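Local coordinates for Cyclo(L-leucyl-L-leucyl) synthase (Staphylococcus haemolyticus, PDB 6EZ3), which catalyses the ATP-independent formation of cyclo(L-leucyl-L-leucyl) from two molecules of leucyl-tRNA and accepts other nonpolar aminoacyl groups such as phenylalanyl and methionyl, at residues N47-F53 and K100-R105; F112-Y118 and N183-N187; L140-L144 and L165-A169. All blocks are in the same frame, centred on the assembly; numbering follows the deposited sequence.

Contact 1 (N47-F53 and K100-R105); sequences NSNFDDF and KTITNR. With SO4 (sulfate ion), chain G.
D52 OD2 receives two donors. R105 NH1 makes a salt bridge with it at 2.7 Å, and the backbone N of F53 adds a weak bond from within the same segment. The carboxylate and guanidinium planes stand 73° apart, so a single oxygen meets a single nitrogen instead of the flat, two-pronged pairing that arginine and aspartate can form. R105 gets there by a folded route. Its CG lies trans to its own backbone N (chi1 -162°), and bends at chi2 and chi3 then turn the guanidinium back over its loop. There, T101 O accepts from R105 NE at 3.0 Å and from R105 NH2, also at 3.0 Å, which fixes the rotation of the group. The bend at chi2 lays R105 CD over one face of the F53 ring, a CH-pi contact with CD 4.3 Å from the ring centroid. F53 suits this place because its ring, packed against V23, I43 and A46, offers the arginine methylenes a flat apolar surface. K100 runs out extended past N47, its CD 3.9 Å from F53 CE2, while its CB lies over a face of the R105 guanidinium.

A sulfate, probably from the crystallisation liquor, sits at the edge of that guanidinium. R105 NH2 donates to sulfate O1 at 3.0 Å in a nearly straight bond (177°), and T101 OG1 donates to sulfate O4 at 3.2 Å. The contact ties the segment leading into strand 52-57 to the loop before its parallel neighbour, strand 106-108, at one edge of the Rossmann-like sheet. With D52 and T101 O bonded to it, R105 would be expected to keep its positive charge while its methylenes serve as apolar packing, and the sulfate is a sign that this loop can hold an anion.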
loop_
_atom_site.group_PDB
_atom_site.type_symbol
_atom_site.label_atom_id
_atom_site.label_comp_id
_atom_site.label_asym_id
_atom_site.label_seq_id
_atom_site.Cartn_x
_atom_site.Cartn_y
_atom_site.Cartn_z
ATOM N N ASN A 47 8.816 14.727 2.779
ATOM C CA ASN A 47 8.675 16.165 2.976
ATOM C C ASN A 47 9.781 16.980 2.350
ATOM O O ASN A 47 9.494 17.988 1.701
ATOM C CB ASN A 47 8.539 16.487 4.453
ATOM C CG ASN A 47 8.327 17.943 4.751
ATOM O OD1 ASN A 47 7.403 18.570 4.249
ATOM N ND2 ASN A 47 9.153 18.493 5.618
ATOM N N SER A 48 11.033 16.540 2.534
ATOM C CA SER A 48 12.244 17.198 2.047
ATOM C C SER A 48 12.458 17.115 0.559
ATOM O O SER A 48 12.935 18.081 -0.035
ATOM C CB SER A 48 13.463 16.662 2.774
ATOM O OG SER A 48 13.295 16.937 4.157
ATOM N N ASN A 49 12.128 15.995 -0.046
ATOM C CA ASN A 49 12.362 15.771 -1.457
ATOM C C ASN A 49 11.196 16.109 -2.420
ATOM O O ASN A 49 11.451 16.441 -3.586
ATOM C CB ASN A 49 12.784 14.331 -1.649
ATOM C CG ASN A 49 14.137 14.041 -1.097
ATOM O OD1 ASN A 49 14.321 13.722 0.087
ATOM N ND2 ASN A 49 15.104 14.120 -1.986
ATOM N N PHE A 50 9.941 16.001 -1.964
ATOM C CA PHE A 50 8.784 16.150 -2.844
ATOM C C PHE A 50 7.954 17.411 -2.640
ATOM O O PHE A 50 7.967 18.023 -1.550
ATOM C CB PHE A 50 7.879 14.906 -2.745
ATOM C CG PHE A 50 8.502 13.637 -3.283
ATOM C CD1 PHE A 50 9.436 12.927 -2.532
ATOM C CD2 PHE A 50 8.140 13.139 -4.535
ATOM C CE1 PHE A 50 10.006 11.752 -3.029
ATOM C CE2 PHE A 50 8.707 11.959 -5.025
ATOM C CZ PHE A 50 9.623 11.269 -4.265
ATOM N N ASP A 51 7.187 17.765 -3.705
ATOM C CA ASP A 51 6.295 18.912 -3.694
ATOM C C ASP A 51 5.164 18.621 -2.724
ATOM O O ASP A 51 4.796 19.489 -1.931
ATOM C CB ASP A 51 5.749 19.239 -5.111
ATOM C CG ASP A 51 6.766 19.692 -6.161
ATOM O OD1 ASP A 51 7.924 19.991 -5.789
ATOM O OD2 ASP A 51 6.394 19.757 -7.351
ATOM N N ASP A 52 4.695 17.365 -2.717
ATOM C CA ASP A 52 3.604 16.911 -1.858
ATOM C C ASP A 52 3.702 15.401 -1.593
ATOM O O ASP A 52 4.286 14.671 -2.399
ATOM C CB ASP A 52 2.293 17.197 -2.590
ATOM C CG ASP A 52 1.118 17.511 -1.711
ATOM O OD1 ASP A 52 0.039 17.842 -2.260
ATOM O OD2 ASP A 52 1.270 17.441 -0.473
ATOM N N PHE A 53 3.096 14.919 -0.501
ATOM C CA PHE A 53 3.023 13.493 -0.176
ATOM C C PHE A 53 1.711 13.185 0.504
ATOM O O PHE A 53 1.035 14.077 1.016
ATOM C CB PHE A 53 4.189 13.037 0.712
ATOM C CG PHE A 53 4.210 13.654 2.095
ATOM C CD1 PHE A 53 3.669 12.980 3.182
ATOM C CD2 PHE A 53 4.764 14.914 2.304
ATOM C CE1 PHE A 53 3.639 13.568 4.440
ATOM C CE2 PHE A 53 4.741 15.498 3.567
ATOM C CZ PHE A 53 4.201 14.806 4.632
ATOM N N LYS A 100 2.958 21.247 7.813
ATOM C CA LYS A 100 2.049 20.852 6.768
ATOM C C LYS A 100 0.705 20.492 7.427
ATOM O O LYS A 100 0.666 20.150 8.620
ATOM C CB LYS A 100 2.653 19.722 5.890
ATOM C CG LYS A 100 3.771 20.228 4.951
ATOM C CD LYS A 100 3.989 19.333 3.722
ATOM C CE LYS A 100 4.954 19.927 2.707
ATOM N NZ LYS A 100 5.340 18.934 1.653
ATOM N N THR A 101 -0.396 20.659 6.676
ATOM C CA THR A 101 -1.725 20.339 7.166
ATOM C C THR A 101 -1.952 18.838 7.090
ATOM O O THR A 101 -1.441 18.198 6.184
ATOM C CB THR A 101 -2.802 21.114 6.403
ATOM O OG1 THR A 101 -2.839 20.677 5.046
ATOM C CG2 THR A 101 -2.646 22.639 6.503
ATOM N N ILE A 102 -2.710 18.280 8.027
ATOM C CA ILE A 102 -3.014 16.850 8.067
ATOM C C ILE A 102 -4.186 16.514 7.143
ATOM O O ILE A 102 -4.273 15.387 6.632
ATOM C CB ILE A 102 -3.267 16.408 9.544
ATOM C CG1 ILE A 102 -1.957 16.386 10.342
ATOM C CG2 ILE A 102 -3.969 15.057 9.647
ATOM C CD1 ILE A 102 -1.951 17.345 11.375
ATOM N N THR A 103 -5.100 17.491 6.953
ATOM C CA THR A 103 -6.336 17.346 6.171
ATOM C C THR A 103 -6.052 16.874 4.761
ATOM O O THR A 103 -5.355 17.532 4.000
ATOM C CB THR A 103 -7.190 18.613 6.248
ATOM O OG1 THR A 103 -7.676 18.693 7.571
ATOM C CG2 THR A 103 -8.390 18.580 5.325
ATOM N N ASN A 104 -6.565 15.676 4.488
ATOM C CA ASN A 104 -6.551 14.847 3.280
ATOM C C ASN A 104 -5.150 14.302 2.932
ATOM O O ASN A 104 -4.969 13.731 1.851
ATOM C CB ASN A 104 -7.237 15.517 2.080
ATOM C CG ASN A 104 -8.697 15.921 2.294
ATOM O OD1 ASN A 104 -9.048 17.092 2.092
ATOM N ND2 ASN A 104 -9.581 15.025 2.788
ATOM N N ARG A 105 -4.228 14.325 3.914
ATOM C CA ARG A 105 -2.872 13.809 3.782
ATOM C C ARG A 105 -2.772 12.326 4.087
ATOM O O ARG A 105 -1.948 11.678 3.450
ATOM C CB ARG A 105 -1.901 14.606 4.670
ATOM C CG ARG A 105 -0.392 14.487 4.337
ATOM C CD ARG A 105 0.151 15.560 3.402
ATOM N NE ARG A 105 -0.278 16.908 3.768
ATOM C CZ ARG A 105 0.145 18.018 3.177
ATOM N NH1 ARG A 105 1.038 17.958 2.195
ATOM N NH2 ARG A 105 -0.310 19.199 3.571
HETATM S S SO4 G . 0.186 22.904 3.130
HETATM O O1 SO4 G . 0.628 21.759 2.315
HETATM O O2 SO4 G . 0.899 22.850 4.408
HETATM O O3 SO4 G . 0.500 24.154 2.411
HETATM O O4 SO4 G . -1.273 22.856 3.356
#

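Contact 2 (F112-Y118 and N183-N187); sequences FKNNIYY and NPIIN
I185 stands at the middle of this contact, dividing its branches between two parts of the segment 112-118. With CG1 trans to the carbonyl carbon (chi1 -51°), CG2 is turned onto F112 and CG1 runs toward the start of helix 116-131. I185 CG2 lies over one face of the F112 ring, 3.7 Å from its centroid, a CH-pi contact displaced toward the rim. I185 CG1 comes within 4.1 Å of Y117 CB, and CD1 reaches the edge of the Y118 ring. A beta-branched residue suits the place, since two arms are needed at once.

Next to it, P184 CB sits over a face of the Y117 ring, 4.0 Å from the centroid. The proline ring holds CB in a fixed place there.

N115 is the N-cap of helix 116-131. Its OD1 takes Y118 N at 3.1 Å, in the carbonyl plane on a lone pair, and more weakly Y117 N. The Y118 hydroxyl bonds to A174 O, in the stretch thought by similarity to bind substrate.

The side chains meeting across the contact are thus mainly apolar, though the backbone oxygens of P184 and I185 also touch the rings; with N115 OD1 as acceptor, the Y117 and Y118 amides need no partner from the weakly bonded helical turn 183-186.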
loop_
_atom_site.group_PDB
_atom_site.type_symbol
_atom_site.label_atom_id
_atom_site.label_comp_id
_atom_site.label_asym_id
_atom_site.label_seq_id
_atom_site.Cartn_x
_atom_site.Cartn_y
_atom_site.Cartn_z
ATOM N N PHE A 112 -11.999 4.781 0.174
ATOM C CA PHE A 112 -12.579 5.142 -1.115
ATOM C C PHE A 112 -13.580 4.110 -1.667
ATOM O O PHE A 112 -13.892 4.121 -2.858
ATOM C CB PHE A 112 -11.449 5.470 -2.104
ATOM C CG PHE A 112 -10.647 6.674 -1.640
ATOM C CD1 PHE A 112 -9.549 6.517 -0.791
ATOM C CD2 PHE A 112 -11.001 7.965 -2.031
ATOM C CE1 PHE A 112 -8.817 7.622 -0.357
ATOM C CE2 PHE A 112 -10.274 9.068 -1.591
ATOM C CZ PHE A 112 -9.183 8.891 -0.764
ATOM N N LYS A 113 -14.165 3.304 -0.763
ATOM C CA LYS A 113 -15.198 2.317 -1.038
ATOM C C LYS A 113 -16.324 2.902 -1.923
ATOM O O LYS A 113 -16.764 2.243 -2.852
ATOM C CB LYS A 113 -15.774 1.781 0.285
ATOM C CG LYS A 113 -15.048 0.546 0.778
ATOM C CD LYS A 113 -15.532 0.018 2.157
ATOM C CE LYS A 113 -14.651 -1.149 2.601
ATOM N NZ LYS A 113 -15.282 -2.007 3.639
ATOM N N ASN A 114 -16.749 4.145 -1.680
ATOM C CA ASN A 114 -17.831 4.747 -2.467
ATOM C C ASN A 114 -17.349 5.745 -3.549
ATOM O O ASN A 114 -18.152 6.536 -4.066
ATOM C CB ASN A 114 -18.856 5.375 -1.533
ATOM C CG ASN A 114 -19.296 4.452 -0.433
ATOM O OD1 ASN A 114 -19.473 3.246 -0.650
ATOM N ND2 ASN A 114 -19.468 5.008 0.771
ATOM N N ASN A 115 -16.039 5.687 -3.899
ATOM C CA ASN A 115 -15.427 6.539 -4.921
ATOM C C ASN A 115 -15.564 5.862 -6.291
ATOM O O ASN A 115 -15.113 4.731 -6.469
ATOM C CB ASN A 115 -13.968 6.838 -4.572
ATOM C CG ASN A 115 -13.293 7.760 -5.555
ATOM O OD1 ASN A 115 -12.732 7.314 -6.552
ATOM N ND2 ASN A 115 -13.340 9.066 -5.312
ATOM N N ILE A 116 -16.176 6.551 -7.258
ATOM C CA ILE A 116 -16.415 6.005 -8.594
ATOM C C ILE A 116 -15.133 5.458 -9.228
ATOM O O ILE A 116 -15.185 4.370 -9.807
ATOM C CB ILE A 116 -17.179 6.995 -9.528
ATOM C CG1 ILE A 116 -16.383 8.286 -9.796
ATOM C CG2 ILE A 116 -18.545 7.338 -8.946
ATOM C CD1 ILE A 116 -16.822 9.058 -11.048
ATOM N N TYR A 117 -13.982 6.173 -9.070
ATOM C CA TYR A 117 -12.692 5.765 -9.636
ATOM C C TYR A 117 -12.111 4.532 -8.963
ATOM O O TYR A 117 -11.540 3.678 -9.642
ATOM C CB TYR A 117 -11.692 6.922 -9.663
ATOM C CG TYR A 117 -12.128 8.042 -10.578
ATOM C CD1 TYR A 117 -11.969 7.945 -11.953
ATOM C CD2 TYR A 117 -12.752 9.175 -10.073
ATOM C CE1 TYR A 117 -12.380 8.970 -12.803
ATOM C CE2 TYR A 117 -13.180 10.200 -10.911
ATOM C CZ TYR A 117 -12.982 10.101 -12.277
ATOM O OH TYR A 117 -13.389 11.136 -13.094
ATOM N N TYR A 118 -12.273 4.419 -7.639
ATOM C CA TYR A 118 -11.799 3.241 -6.912
ATOM C C TYR A 118 -12.711 2.044 -7.246
ATOM O O TYR A 118 -12.203 0.958 -7.513
ATOM C CB TYR A 118 -11.719 3.517 -5.407
ATOM C CG TYR A 118 -11.346 2.302 -4.582
ATOM C CD1 TYR A 118 -10.012 1.999 -4.308
ATOM C CD2 TYR A 118 -12.327 1.451 -4.071
ATOM C CE1 TYR A 118 -9.665 0.877 -3.552
ATOM C CE2 TYR A 118 -11.990 0.332 -3.312
ATOM C CZ TYR A 118 -10.661 0.049 -3.058
ATOM O OH TYR A 118 -10.363 -1.043 -2.298
ATOM N N ASN A 183 -3.854 8.197 -8.774
ATOM C CA ASN A 183 -4.111 9.565 -9.262
ATOM C C ASN A 183 -5.582 10.024 -9.281
ATOM O O ASN A 183 -5.842 11.067 -8.688
ATOM C CB ASN A 183 -3.490 9.776 -10.627
ATOM C CG ASN A 183 -2.037 9.488 -10.635
ATOM O OD1 ASN A 183 -1.252 10.272 -10.124
ATOM N ND2 ASN A 183 -1.662 8.322 -11.149
ATOM N N PRO A 184 -6.557 9.343 -9.921
ATOM C CA PRO A 184 -7.927 9.874 -9.899
ATOM C C PRO A 184 -8.684 9.668 -8.569
ATOM O O PRO A 184 -9.724 10.299 -8.352
ATOM C CB PRO A 184 -8.589 9.141 -11.052
ATOM C CG PRO A 184 -7.878 7.836 -11.121
ATOM C CD PRO A 184 -6.484 8.075 -10.676
ATOM N N ILE A 185 -8.171 8.779 -7.693
ATOM C CA ILE A 185 -8.759 8.459 -6.401
ATOM C C ILE A 185 -8.359 9.547 -5.387
ATOM O O ILE A 185 -9.220 10.264 -4.886
ATOM C CB ILE A 185 -8.393 7.016 -5.933
ATOM C CG1 ILE A 185 -8.690 5.947 -7.013
ATOM C CG2 ILE A 185 -9.117 6.682 -4.659
ATOM C CD1 ILE A 185 -7.959 4.660 -6.862
ATOM N N ILE A 186 -7.070 9.693 -5.114
ATOM C CA ILE A 186 -6.511 10.681 -4.176
ATOM C C ILE A 186 -6.342 12.066 -4.804
ATOM O O ILE A 186 -5.870 12.994 -4.132
ATOM C CB ILE A 186 -5.179 10.192 -3.537
ATOM C CG1 ILE A 186 -4.038 10.058 -4.601
ATOM C CG2 ILE A 186 -5.425 8.895 -2.722
ATOM C CD1 ILE A 186 -2.724 10.180 -4.058
ATOM N N ASN A 187 -6.691 12.188 -6.096
ATOM C CA ASN A 187 -6.658 13.417 -6.878
ATOM C C ASN A 187 -5.248 14.031 -7.039
ATOM O O ASN A 187 -4.999 15.160 -6.594
ATOM C CB ASN A 187 -7.671 14.450 -6.356
ATOM C CG ASN A 187 -8.169 15.300 -7.470
ATOM O OD1 ASN A 187 -7.756 16.451 -7.605
ATOM N ND2 ASN A 187 -8.955 14.693 -8.378
#

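Contact 3 (L140-L144 and L165-A169); sequences LKMSL and LEYAA
Two helices of the cyclodipeptide synthase domain, 133-149 and 162-175, cross here at a right angle: the short axes of L140-L144 and L165-A169 come within 8.3 Å and their directions differ by 90°. Perpendicular helices can meet over only a short length, so a few residues carry the packing, leucines at one end of the crossing and small residues where S143 meets A168 and A169.

L165 uses both of its methyls, which lie against one face of the other helix: CD2 is 3.8 Å from L144 CA and 3.9 Å from L144 CB, while CD1 lies near the backbone O of L140. I160 and L147 also touch this side chain and extend the apolar patch. L140 answers from across the interface with one methyl, CD2, the branch that does its touching. It comes onto L165 O, packs beside L165 CB at 3.8 Å and also touches the aliphatic CG of E166 at 3.8 Å; the carboxylate of that residue leads off to a long, weak ion pair with K136. The branched, apolar end of leucine suits both positions.

At the other end the residues that meet are small. S143 and A169 have their CA atoms 5.2 Å apart, and A168 CB packs on S143 CB at 3.9 Å. The serine is buried, yet its hydroxyl is satisfied within its own helix: a chi1 of -43° sets OG beside the backbone N, where it is hydrogen-bonded to C139 O, one turn earlier, while the same oxygen lies 3.5 Å from A169 CB.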
loop_
_atom_site.group_PDB
_atom_site.type_symbol
_atom_site.label_atom_id
_atom_site.label_comp_id
_atom_site.label_asym_id
_atom_site.label_seq_id
_atom_site.Cartn_x
_atom_site.Cartn_y
_atom_site.Cartn_z
ATOM N N LEU A 140 -2.457 -14.688 -4.344
ATOM C CA LEU A 140 -2.366 -15.613 -3.216
ATOM C C LEU A 140 -0.943 -15.724 -2.667
ATOM O O LEU A 140 -0.764 -15.877 -1.456
ATOM C CB LEU A 140 -2.963 -16.986 -3.578
ATOM C CG LEU A 140 -4.405 -16.990 -4.148
ATOM C CD1 LEU A 140 -4.641 -18.198 -5.023
ATOM C CD2 LEU A 140 -5.442 -16.919 -3.064
ATOM N N LYS A 141 0.069 -15.579 -3.549
ATOM C CA LYS A 141 1.488 -15.544 -3.183
ATOM C C LYS A 141 1.727 -14.307 -2.287
ATOM O O LYS A 141 2.391 -14.412 -1.253
ATOM C CB LYS A 141 2.354 -15.431 -4.439
ATOM C CG LYS A 141 2.482 -16.710 -5.237
ATOM C CD LYS A 141 3.503 -16.554 -6.358
ATOM C CE LYS A 141 4.767 -17.338 -6.133
ATOM N NZ LYS A 141 5.927 -16.683 -6.777
ATOM N N MET A 142 1.146 -13.145 -2.677
ATOM C CA MET A 142 1.243 -11.890 -1.921
ATOM C C MET A 142 0.513 -12.034 -0.576
ATOM O O MET A 142 1.039 -11.597 0.444
ATOM C CB MET A 142 0.706 -10.668 -2.720
ATOM C CG MET A 142 1.284 -10.477 -4.135
ATOM S SD MET A 142 3.088 -10.237 -4.338
ATOM C CE MET A 142 3.599 -11.935 -4.959
ATOM N N SER A 143 -0.667 -12.694 -0.573
ATOM C CA SER A 143 -1.468 -12.978 0.625
ATOM C C SER A 143 -0.625 -13.803 1.596
ATOM O O SER A 143 -0.596 -13.496 2.793
ATOM C CB SER A 143 -2.724 -13.773 0.266
ATOM O OG SER A 143 -3.374 -13.288 -0.896
ATOM N N LEU A 144 0.097 -14.826 1.068
ATOM C CA LEU A 144 0.975 -15.699 1.841
ATOM C C LEU A 144 2.120 -14.894 2.490
ATOM O O LEU A 144 2.409 -15.092 3.670
ATOM C CB LEU A 144 1.506 -16.806 0.931
ATOM C CG LEU A 144 2.164 -18.071 1.508
ATOM C CD1 LEU A 144 3.527 -18.260 0.957
ATOM C CD2 LEU A 144 2.062 -18.215 3.035
ATOM N N LEU A 165 -5.690 -18.380 2.099
ATOM C CA LEU A 165 -5.099 -17.444 1.152
ATOM C C LEU A 165 -6.127 -16.711 0.323
ATOM O O LEU A 165 -5.880 -15.555 0.005
ATOM C CB LEU A 165 -4.040 -18.115 0.272
ATOM C CG LEU A 165 -2.820 -18.729 1.000
ATOM C CD1 LEU A 165 -1.774 -19.179 0.018
ATOM C CD2 LEU A 165 -2.178 -17.760 1.983
ATOM N N GLU A 166 -7.270 -17.339 -0.017
ATOM C CA GLU A 166 -8.352 -16.682 -0.774
ATOM C C GLU A 166 -9.054 -15.603 0.079
ATOM O O GLU A 166 -9.542 -14.596 -0.450
ATOM C CB GLU A 166 -9.379 -17.707 -1.295
ATOM C CG GLU A 166 -8.985 -18.356 -2.614
ATOM C CD GLU A 166 -9.505 -19.754 -2.911
ATOM O OE1 GLU A 166 -9.526 -20.610 -1.993
ATOM O OE2 GLU A 166 -9.800 -20.019 -4.097
ATOM N N TYR A 167 -9.102 -15.829 1.403
ATOM C CA TYR A 167 -9.664 -14.884 2.363
ATOM C C TYR A 167 -8.689 -13.714 2.505
ATOM O O TYR A 167 -9.098 -12.570 2.324
ATOM C CB TYR A 167 -9.924 -15.554 3.730
ATOM C CG TYR A 167 -10.809 -14.749 4.664
ATOM C CD1 TYR A 167 -10.404 -14.458 5.968
ATOM C CD2 TYR A 167 -12.065 -14.300 4.256
ATOM C CE1 TYR A 167 -11.226 -13.739 6.840
ATOM C CE2 TYR A 167 -12.886 -13.565 5.110
ATOM C CZ TYR A 167 -12.471 -13.298 6.406
ATOM O OH TYR A 167 -13.309 -12.584 7.234
ATOM N N ALA A 168 -7.391 -14.012 2.771
ATOM C CA ALA A 168 -6.330 -13.018 2.934
ATOM C C ALA A 168 -6.115 -12.166 1.678
ATOM O O ALA A 168 -5.633 -11.039 1.789
ATOM C CB ALA A 168 -5.035 -13.699 3.345
ATOM N N ALA A 169 -6.514 -12.686 0.490
ATOM C CA ALA A 169 -6.391 -12.000 -0.800
ATOM C C ALA A 169 -7.315 -10.782 -0.913
ATOM O O ALA A 169 -7.034 -9.878 -1.700
ATOM C CB ALA A 169 -6.655 -12.972 -1.941
#

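The contacts are spread across the enzyme. Contacts 1 and 3 lie on opposite sides of the chain's centre, their centres about 32 Å apart, and the centre of contact 2 falls about 19 Å from that of contact 1 and about 24 Å from that of contact 3. Contacts 1 and 2 come closest, with nearest atoms about 6 Å apart. Contact 1 lies away from the functional sites. Contacts 2 and 3 both come near residues 171-175, which by similarity bind substrate: side chain to side chain, Y118 of contact 2 is about 4 Å from A174 and about 7 Å from E175, a possible catalytic residue, and S143 of contact 3 about 4 Å from V172.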